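Local coordinates for fiber KNOB domain (Avirulent turkey hemorrhagic enteritis virus, PDB 4D63), which forms the trimeric head of the turkey adenovirus 3 fibre and binds sialic acid, consistent with a role in attachment to host cells, at residues Val131-Gln145 with Cys164-Ser178. Residues are numbered along the deposited sequence; the frame is centred on the assembly and turned at random.
Sequences VQLEVILENNSSFIQ and CNPVPGNIKMIKIKS
Leu133 spreads its two methyls over neighbours from both ends of segment 164-178: CD2 lies alongside Ile176, 3.6 Å from its CG1, while CD1 meets Cys164 CB. Val135, with CG1 anti to the backbone N (chi1 170°), presses that methyl to 3.2 Å from Ile171 CD1. Leu137 CD2 slides past Val167 CG2 at 3.4 Å; both pairs are closer than usual van der Waals contact. In the antiparallel sheet of the fibre head, strand 171-176 runs between strands 98-101 and 129-137. Leu133, Val135, Ile174 and Ile176 share one face, covered by loop 164-170, whose Val167 and Pro168 also meet Leu137 and Phe143, the ring bringing CZ to 3.8 Å from Pro168 CG. Pairing is regular from Leu133 to Ile136 and then shifts in a classic beta bulge: Ile136 O accepts from both Lys172 N (2.8 Å) and Met173 N (3.2 Å). The opposite face mixes apolar Ile136, beside Met173, with charged groups. Glu134, extended from a chi1 of -174°, offers OE1 in a weak salt bridge to Lys177 NZ at 3.3 Å, and its OE2 takes the hydroxyl of Ser142 on the anti lone pair; Lys175 NZ pairs instead with Glu99. At the far end Ser178 OG accepts from Gln132 N (3.1 Å) and donates to a lone pair of Gln132 OE1, in the carbonyl plane. The NE2 of the same amide donates to Gln163 OE1 of a neighbouring subunit.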
ATOM      1  N   VAL A 131      -5.290  -2.515   2.802  1.00 28.37           N
ATOM      2  CA  VAL A 131      -5.646  -2.137   4.165  1.00 29.53           C
ATOM      3  C   VAL A 131      -5.767  -3.395   5.028  1.00 30.82           C
ATOM      4  O   VAL A 131      -5.768  -4.504   4.497  1.00 30.85           O
ATOM      5  CB  VAL A 131      -6.981  -1.342   4.217  1.00 28.08           C
ATOM      6  CG1 VAL A 131      -6.895  -0.119   3.341  1.00 28.92           C
ATOM      7  CG2 VAL A 131      -8.152  -2.207   3.801  1.00 29.24           C
ATOM      8  N   GLN A 132      -5.851  -3.200   6.345  1.00 32.13           N
ATOM      9  CA  GLN A 132      -6.096  -4.279   7.300  1.00 35.31           C
ATOM     10  C   GLN A 132      -7.564  -4.296   7.472  1.00 33.61           C
ATOM     11  O   GLN A 132      -8.143  -3.285   7.796  1.00 35.54           O
ATOM     12  CB  GLN A 132      -5.515  -4.010   8.684  1.00 37.70           C
ATOM     13  CG  GLN A 132      -4.054  -3.751   8.717  1.00 40.34           C
ATOM     14  CD  GLN A 132      -3.608  -3.067   9.998  1.00 43.26           C
ATOM     15  OE1 GLN A 132      -3.618  -1.825  10.124  1.00 38.98           O
ATOM     16  NE2 GLN A 132      -3.164  -3.881  10.945  1.00 47.15           N
ATOM     17  N   LEU A 133      -8.165  -5.446   7.231  1.00 33.30           N
ATOM     18  CA  LEU A 133      -9.583  -5.648   7.440  1.00 35.36           C
ATOM     19  C   LEU A 133      -9.811  -6.663   8.512  1.00 33.50           C
ATOM     20  O   LEU A 133      -9.030  -7.571   8.672  1.00 32.97           O
ATOM     21  CB  LEU A 133     -10.221  -6.263   6.223  1.00 35.88           C
ATOM     22  CG  LEU A 133     -10.351  -5.371   5.027  1.00 38.33           C
ATOM     23  CD1 LEU A 133     -11.143  -6.188   4.021  1.00 35.99           C
ATOM     24  CD2 LEU A 133     -11.027  -4.058   5.433  1.00 38.38           C
ATOM     25  N   GLU A 134     -10.930  -6.530   9.191  1.00 34.41           N
ATOM     26  CA  GLU A 134     -11.450  -7.618   9.953  1.00 38.43           C
ATOM     27  C   GLU A 134     -12.854  -7.801   9.434  1.00 36.55           C
ATOM     28  O   GLU A 134     -13.628  -6.857   9.377  1.00 37.29           O
ATOM     29  CB  GLU A 134     -11.426  -7.311  11.449  1.00 40.52           C
ATOM     30  CG  GLU A 134     -11.845  -8.502  12.277  1.00 42.62           C
ATOM     31  CD  GLU A 134     -11.678  -8.300  13.763  1.00 49.27           C
ATOM     32  OE1 GLU A 134     -11.379  -7.166  14.208  1.00 56.71           O
ATOM     33  OE2 GLU A 134     -11.851  -9.300  14.482  1.00 50.22           O
ATOM     34  N   VAL A 135     -13.148  -9.023   9.010  1.00 39.39           N
ATOM     35  CA  VAL A 135     -14.394  -9.370   8.356  1.00 38.71           C
ATOM     36  C   VAL A 135     -15.157 -10.224   9.356  1.00 40.86           C
ATOM     37  O   VAL A 135     -14.692 -11.302   9.709  1.00 39.89           O
ATOM     38  CB  VAL A 135     -14.080 -10.156   7.086  1.00 42.81           C
ATOM     39  CG1 VAL A 135     -15.338 -10.756   6.506  1.00 45.75           C
ATOM     40  CG2 VAL A 135     -13.405  -9.242   6.066  1.00 42.26           C
ATOM     41  N   ILE A 136     -16.277  -9.707   9.864  1.00 40.22           N
ATOM     42  CA  ILE A 136     -17.076 -10.397  10.885  1.00 40.19           C
ATOM     43  C   ILE A 136     -18.225 -11.142  10.185  1.00 38.55           C
ATOM     44  O   ILE A 136     -19.036 -10.504   9.497  1.00 36.93           O
ATOM     45  CB  ILE A 136     -17.763  -9.430  11.896  1.00 42.16           C
ATOM     46  CG1 ILE A 136     -16.897  -8.255  12.330  1.00 43.62           C
ATOM     47  CG2 ILE A 136     -18.252 -10.191  13.121  1.00 46.28           C
ATOM     48  CD1 ILE A 136     -15.621  -8.664  12.971  1.00 43.13           C
ATOM     49  N   LEU A 137     -18.310 -12.458  10.379  1.00 38.35           N
ATOM     50  CA  LEU A 137     -19.406 -13.257   9.818  1.00 41.38           C
ATOM     51  C   LEU A 137     -20.657 -13.182  10.693  1.00 44.54           C
ATOM     52  O   LEU A 137     -20.591 -12.781  11.866  1.00 40.10           O
ATOM     53  CB  LEU A 137     -18.970 -14.715   9.657  1.00 42.79           C
ATOM     54  CG  LEU A 137     -17.825 -14.999   8.692  1.00 44.89           C
ATOM     55  CD1 LEU A 137     -17.702 -16.486   8.450  1.00 48.66           C
ATOM     56  CD2 LEU A 137     -18.043 -14.292   7.370  1.00 48.99           C
ATOM     57  N   GLU A 138     -21.798 -13.596  10.141  1.00 50.17           N
ATOM     58  CA  GLU A 138     -23.071 -13.589  10.900  1.00 54.47           C
ATOM     59  C   GLU A 138     -23.069 -14.446  12.184  1.00 50.33           C
ATOM     60  O   GLU A 138     -23.775 -14.117  13.139  1.00 48.08           O
ATOM     61  CB  GLU A 138     -24.264 -13.939  10.005  1.00 60.27           C
ATOM     62  CG  GLU A 138     -24.981 -12.680   9.511  1.00 68.34           C
ATOM     63  CD  GLU A 138     -25.765 -12.878   8.228  1.00 75.90           C
ATOM     64  OE1 GLU A 138     -26.116 -14.034   7.902  1.00 78.14           O
ATOM     65  OE2 GLU A 138     -26.025 -11.860   7.544  1.00 82.30           O
ATOM     66  N   ASN A 139     -22.257 -15.500  12.201  1.00 52.67           N
ATOM     67  CA  ASN A 139     -22.075 -16.355  13.377  1.00 56.35           C
ATOM     68  C   ASN A 139     -20.982 -15.819  14.316  1.00 56.79           C
ATOM     69  O   ASN A 139     -20.428 -16.564  15.137  1.00 57.13           O
ATOM     70  CB  ASN A 139     -21.716 -17.775  12.934  1.00 56.84           C
ATOM     71  CG  ASN A 139     -20.354 -17.853  12.278  1.00 61.63           C
ATOM     72  OD1 ASN A 139     -19.659 -16.845  12.159  1.00 63.65           O
ATOM     73  ND2 ASN A 139     -19.969 -19.046  11.825  1.00 61.59           N
ATOM     74  N   ASN A 140     -20.655 -14.537  14.141  1.00 55.50           N
ATOM     75  CA  ASN A 140     -19.650 -13.800  14.926  1.00 52.52           C
ATOM     76  C   ASN A 140     -18.183 -14.264  14.824  1.00 46.12           C
ATOM     77  O   ASN A 140     -17.315 -13.649  15.448  1.00 46.61           O
ATOM     78  CB  ASN A 140     -20.079 -13.690  16.407  1.00 54.01           C
ATOM     79  CG  ASN A 140     -21.251 -12.753  16.618  1.00 51.89           C
ATOM     80  OD1 ASN A 140     -21.388 -11.716  15.951  1.00 52.99           O
ATOM     81  ND2 ASN A 140     -22.112 -13.116  17.578  1.00 55.22           N
ATOM     82  N   SER A 141     -17.880 -15.316  14.059  1.00 44.47           N
ATOM     83  CA  SER A 141     -16.475 -15.588  13.719  1.00 47.38           C
ATOM     84  C   SER A 141     -15.956 -14.424  12.852  1.00 48.68           C
ATOM     85  O   SER A 141     -16.753 -13.666  12.250  1.00 44.36           O
ATOM     86  CB  SER A 141     -16.280 -16.941  13.014  1.00 50.70           C
ATOM     87  OG  SER A 141     -17.286 -17.159  12.053  1.00 51.84           O
ATOM     88  N   SER A 142     -14.631 -14.265  12.828  1.00 44.23           N
ATOM     89  CA  SER A 142     -14.018 -13.146  12.160  1.00 47.27           C
ATOM     90  C   SER A 142     -12.687 -13.563  11.560  1.00 48.36           C
ATOM     91  O   SER A 142     -12.025 -14.487  12.058  1.00 44.96           O
ATOM     92  CB  SER A 142     -13.858 -11.941  13.120  1.00 48.25           C
ATOM     93  OG  SER A 142     -12.619 -11.937  13.809  1.00 49.21           O
ATOM     94  N   PHE A 143     -12.322 -12.885  10.468  1.00 46.43           N
ATOM     95  CA  PHE A 143     -11.085 -13.161   9.752  1.00 46.46           C
ATOM     96  C   PHE A 143     -10.339 -11.862   9.493  1.00 43.86           C
ATOM     97  O   PHE A 143     -10.910 -10.872   9.025  1.00 38.76           O
ATOM     98  CB  PHE A 143     -11.396 -13.938   8.459  1.00 50.37           C
ATOM     99  CG  PHE A 143     -12.117 -15.234   8.728  1.00 54.63           C
ATOM    100  CD1 PHE A 143     -13.493 -15.242   8.967  1.00 54.69           C
ATOM    101  CD2 PHE A 143     -11.411 -16.429   8.836  1.00 55.77           C
ATOM    102  CE1 PHE A 143     -14.156 -16.418   9.280  1.00 56.71           C
ATOM    103  CE2 PHE A 143     -12.072 -17.612   9.143  1.00 55.06           C
ATOM    104  CZ  PHE A 143     -13.444 -17.604   9.364  1.00 55.95           C
ATOM    105  N   ILE A 144      -9.061 -11.863   9.826  1.00 40.48           N
ATOM    106  CA  ILE A 144      -8.205 -10.754   9.520  1.00 42.38           C
ATOM    107  C   ILE A 144      -7.659 -11.002   8.137  1.00 39.88           C
ATOM    108  O   ILE A 144      -7.151 -12.098   7.867  1.00 41.17           O
ATOM    109  CB  ILE A 144      -7.029 -10.655  10.514  1.00 47.37           C
ATOM    110  CG1 ILE A 144      -7.547 -10.492  11.947  1.00 53.11           C
ATOM    111  CG2 ILE A 144      -6.073  -9.519  10.128  1.00 45.16           C
ATOM    112  CD1 ILE A 144      -8.237  -9.159  12.204  1.00 56.46           C
ATOM    113  N   GLN A 145      -7.707  -9.967   7.297  1.00 38.33           N
ATOM    114  CA  GLN A 145      -7.308 -10.038   5.891  1.00 36.31           C
ATOM    115  C   GLN A 145      -6.645  -8.772   5.438  1.00 34.73           C
ATOM    116  O   GLN A 145      -6.917  -7.705   5.975  1.00 31.57           O
ATOM    117  CB  GLN A 145      -8.545 -10.235   5.010  1.00 39.97           C
ATOM    118  CG  GLN A 145      -9.145 -11.623   5.125  1.00 41.15           C
ATOM    119  CD  GLN A 145     -10.408 -11.791   4.323  1.00 44.09           C
ATOM    120  OE1 GLN A 145     -10.891 -10.849   3.701  1.00 49.36           O
ATOM    121  NE2 GLN A 145     -10.970 -12.993   4.354  1.00 43.84           N
ATOM    122  N   CYS A 164     -11.910  -8.298  -0.680  1.00 35.90           N
ATOM    123  CA  CYS A 164     -11.178  -9.184   0.220  1.00 39.92           C
ATOM    124  C   CYS A 164     -11.223 -10.658  -0.226  1.00 39.51           C
ATOM    125  O   CYS A 164     -11.543 -10.938  -1.364  1.00 38.22           O
ATOM    126  CB  CYS A 164     -11.706  -9.007   1.616  1.00 39.19           C
ATOM    127  SG  CYS A 164     -13.443  -9.355   1.758  1.00 45.71           S
ATOM    128  N   ASN A 165     -10.861 -11.577   0.671  1.00 38.77           N
ATOM    129  CA  ASN A 165     -10.752 -12.976   0.356  1.00 41.51           C
ATOM    130  C   ASN A 165     -12.051 -13.723   0.697  1.00 41.26           C
ATOM    131  O   ASN A 165     -12.895 -13.221   1.465  1.00 34.64           O
ATOM    132  CB  ASN A 165      -9.614 -13.617   1.167  1.00 45.07           C
ATOM    133  CG  ASN A 165      -8.306 -12.844   1.109  1.00 49.65           C
ATOM    134  OD1 ASN A 165      -7.605 -12.713   2.132  1.00 58.64           O
ATOM    135  ND2 ASN A 165      -7.949 -12.359  -0.074  1.00 48.11           N
ATOM    136  N   PRO A 166     -12.189 -14.958   0.178  1.00 42.93           N
ATOM    137  CA  PRO A 166     -13.346 -15.781   0.536  1.00 45.87           C
ATOM    138  C   PRO A 166     -13.464 -16.042   2.032  1.00 44.71           C
ATOM    139  O   PRO A 166     -12.461 -16.279   2.703  1.00 43.87           O
ATOM    140  CB  PRO A 166     -13.082 -17.114  -0.195  1.00 45.10           C
ATOM    141  CG  PRO A 166     -12.081 -16.799  -1.256  1.00 47.13           C
ATOM    142  CD  PRO A 166     -11.247 -15.686  -0.701  1.00 45.74           C
ATOM    143  N   VAL A 167     -14.687 -16.016   2.542  1.00 49.73           N
ATOM    144  CA  VAL A 167     -14.942 -16.435   3.930  1.00 51.73           C
ATOM    145  C   VAL A 167     -16.071 -17.475   3.969  1.00 54.88           C
ATOM    146  O   VAL A 167     -17.000 -17.424   3.140  1.00 46.98           O
ATOM    147  CB  VAL A 167     -15.283 -15.252   4.863  1.00 49.91           C
ATOM    148  CG1 VAL A 167     -14.080 -14.327   5.014  1.00 53.53           C
ATOM    149  CG2 VAL A 167     -16.485 -14.485   4.343  1.00 51.52           C
ATOM    150  N   PRO A 168     -15.986 -18.422   4.931  1.00 57.91           N
ATOM    151  CA  PRO A 168     -16.965 -19.494   5.096  1.00 58.23           C
ATOM    152  C   PRO A 168     -18.189 -19.003   5.845  1.00 61.08           C
ATOM    153  O   PRO A 168     -18.413 -19.369   7.003  1.00 58.05           O
ATOM    154  CB  PRO A 168     -16.203 -20.529   5.921  1.00 58.68           C
ATOM    155  CG  PRO A 168     -15.263 -19.726   6.735  1.00 60.53           C
ATOM    156  CD  PRO A 168     -14.842 -18.585   5.855  1.00 57.60           C
ATOM    157  N   GLY A 169     -18.950 -18.147   5.175  1.00 58.68           N
ATOM    158  CA  GLY A 169     -20.169 -17.595   5.726  1.00 59.71           C
ATOM    159  C   GLY A 169     -20.474 -16.277   5.056  1.00 56.47           C
ATOM    160  O   GLY A 169     -19.680 -15.798   4.261  1.00 55.04           O
ATOM    161  N   ASN A 170     -21.653 -15.735   5.354  1.00 55.90           N
ATOM    162  CA  ASN A 170     -22.032 -14.376   4.984  1.00 59.25           C
ATOM    163  C   ASN A 170     -21.474 -13.338   5.973  1.00 60.10           C
ATOM    164  O   ASN A 170     -21.435 -13.571   7.189  1.00 46.92           O
ATOM    165  CB  ASN A 170     -23.555 -14.218   4.950  1.00 62.27           C
ATOM    166  CG  ASN A 170     -24.208 -14.977   3.810  1.00 70.20           C
ATOM    167  OD1 ASN A 170     -23.547 -15.472   2.890  1.00 63.35           O
ATOM    168  ND2 ASN A 170     -25.528 -15.062   3.862  1.00 74.38           N
ATOM    169  N   ILE A 171     -21.109 -12.174   5.439  1.00 60.70           N
ATOM    170  CA  ILE A 171     -20.468 -11.113   6.208  1.00 59.03           C
ATOM    171  C   ILE A 171     -21.513 -10.179   6.819  1.00 55.56           C
ATOM    172  O   ILE A 171     -22.411  -9.696   6.131  1.00 58.16           O
ATOM    173  CB  ILE A 171     -19.433 -10.380   5.319  1.00 58.94           C
ATOM    174  CG1 ILE A 171     -18.268 -11.340   5.055  1.00 60.19           C
ATOM    175  CG2 ILE A 171     -18.899  -9.108   5.961  1.00 55.79           C
ATOM    176  CD1 ILE A 171     -17.321 -10.874   3.976  1.00 61.65           C
ATOM    177  N   LYS A 172     -21.388  -9.971   8.130  1.00 50.72           N
ATOM    178  CA  LYS A 172     -22.202  -9.026   8.895  1.00 51.38           C
ATOM    179  C   LYS A 172     -21.540  -7.622   8.852  1.00 45.23           C
ATOM    180  O   LYS A 172     -22.198  -6.581   8.853  1.00 39.44           O
ATOM    181  CB  LYS A 172     -22.287  -9.529  10.354  1.00 57.67           C
ATOM    182  CG  LYS A 172     -23.285  -8.813  11.271  1.00 71.02           C
ATOM    183  CD  LYS A 172     -22.724  -8.507  12.672  1.00 79.53           C
ATOM    184  CE  LYS A 172     -22.409  -9.756  13.502  1.00 84.60           C
ATOM    185  NZ  LYS A 172     -23.632 -10.545  13.831  1.00 89.74           N
ATOM    186  N   MET A 173     -20.221  -7.597   8.818  1.00 38.55           N
ATOM    187  CA  MET A 173     -19.535  -6.346   9.036  1.00 39.98           C
ATOM    188  C   MET A 173     -18.092  -6.465   8.577  1.00 34.59           C
ATOM    189  O   MET A 173     -17.468  -7.523   8.716  1.00 36.92           O
ATOM    190  CB  MET A 173     -19.622  -5.976  10.528  1.00 41.19           C
ATOM    191  CG  MET A 173     -18.758  -4.802  10.967  1.00 49.93           C
ATOM    192  SD  MET A 173     -18.936  -4.378  12.717  1.00 51.06           S
ATOM    193  CE  MET A 173     -20.164  -3.090  12.734  1.00 56.17           C
ATOM    194  N   ILE A 174     -17.583  -5.376   8.027  1.00 29.86           N
ATOM    195  CA  ILE A 174     -16.192  -5.245   7.688  1.00 33.19           C
ATOM    196  C   ILE A 174     -15.676  -4.064   8.494  1.00 34.09           C
ATOM    197  O   ILE A 174     -16.261  -2.966   8.431  1.00 34.89           O
ATOM    198  CB  ILE A 174     -16.035  -4.986   6.167  1.00 34.26           C
ATOM    199  CG1 ILE A 174     -16.549  -6.209   5.392  1.00 38.36           C
ATOM    200  CG2 ILE A 174     -14.601  -4.723   5.789  1.00 33.52           C
ATOM    201  CD1 ILE A 174     -16.588  -6.047   3.893  1.00 37.85           C
ATOM    202  N   LYS A 175     -14.598  -4.286   9.238  1.00 32.40           N
ATOM    203  CA  LYS A 175     -13.863  -3.208   9.906  1.00 35.34           C
ATOM    204  C   LYS A 175     -12.542  -2.899   9.190  1.00 35.23           C
ATOM    205  O   LYS A 175     -11.706  -3.792   8.981  1.00 33.50           O
ATOM    206  CB  LYS A 175     -13.522  -3.613  11.323  1.00 40.78           C
ATOM    207  CG  LYS A 175     -14.707  -3.922  12.222  1.00 43.52           C
ATOM    208  CD  LYS A 175     -14.225  -4.136  13.654  1.00 48.34           C
ATOM    209  CE  LYS A 175     -15.376  -4.522  14.573  1.00 55.35           C
ATOM    210  NZ  LYS A 175     -15.445  -3.640  15.762  1.00 59.75           N
ATOM    211  N   ILE A 176     -12.368  -1.655   8.771  1.00 33.31           N
ATOM    212  CA  ILE A 176     -11.100  -1.204   8.229  1.00 31.19           C
ATOM    213  C   ILE A 176     -10.306  -0.662   9.393  1.00 31.68           C
ATOM    214  O   ILE A 176     -10.681   0.341   9.978  1.00 28.28           O
ATOM    215  CB  ILE A 176     -11.287  -0.124   7.153  1.00 32.39           C
ATOM    216  CG1 ILE A 176     -12.126  -0.680   6.004  1.00 31.01           C
ATOM    217  CG2 ILE A 176      -9.928   0.379   6.641  1.00 31.01           C
ATOM    218  CD1 ILE A 176     -12.548   0.378   5.032  1.00 33.49           C
ATOM    219  N   LYS A 177      -9.200  -1.338   9.711  1.00 32.25           N
ATOM    220  CA  LYS A 177      -8.374  -1.042  10.891  1.00 37.52           C
ATOM    221  C   LYS A 177      -7.147  -0.186  10.590  1.00 36.39           C
ATOM    222  O   LYS A 177      -6.397   0.155  11.497  1.00 37.23           O
ATOM    223  CB  LYS A 177      -7.864  -2.356  11.469  1.00 37.67           C
ATOM    224  CG  LYS A 177      -8.966  -3.326  11.759  1.00 43.23           C
ATOM    225  CD  LYS A 177      -9.718  -2.921  12.996  1.00 49.72           C
ATOM    226  CE  LYS A 177     -10.057  -4.137  13.844  1.00 56.10           C
ATOM    227  NZ  LYS A 177      -8.855  -4.965  14.148  1.00 57.30           N
ATOM    228  N   SER A 178      -6.944   0.073   9.300  1.00 35.23           N
ATOM    229  CA  SER A 178      -5.859   0.864   8.749  1.00 34.73           C
ATOM    230  C   SER A 178      -6.260   2.326   8.604  1.00 32.18           C
ATOM    231  O   SER A 178      -7.409   2.610   8.311  1.00 29.84           O
ATOM    232  CB  SER A 178      -5.603   0.393   7.300  1.00 37.20           C
ATOM    233  OG  SER A 178      -4.586  -0.558   7.249  1.00 41.80           O
TER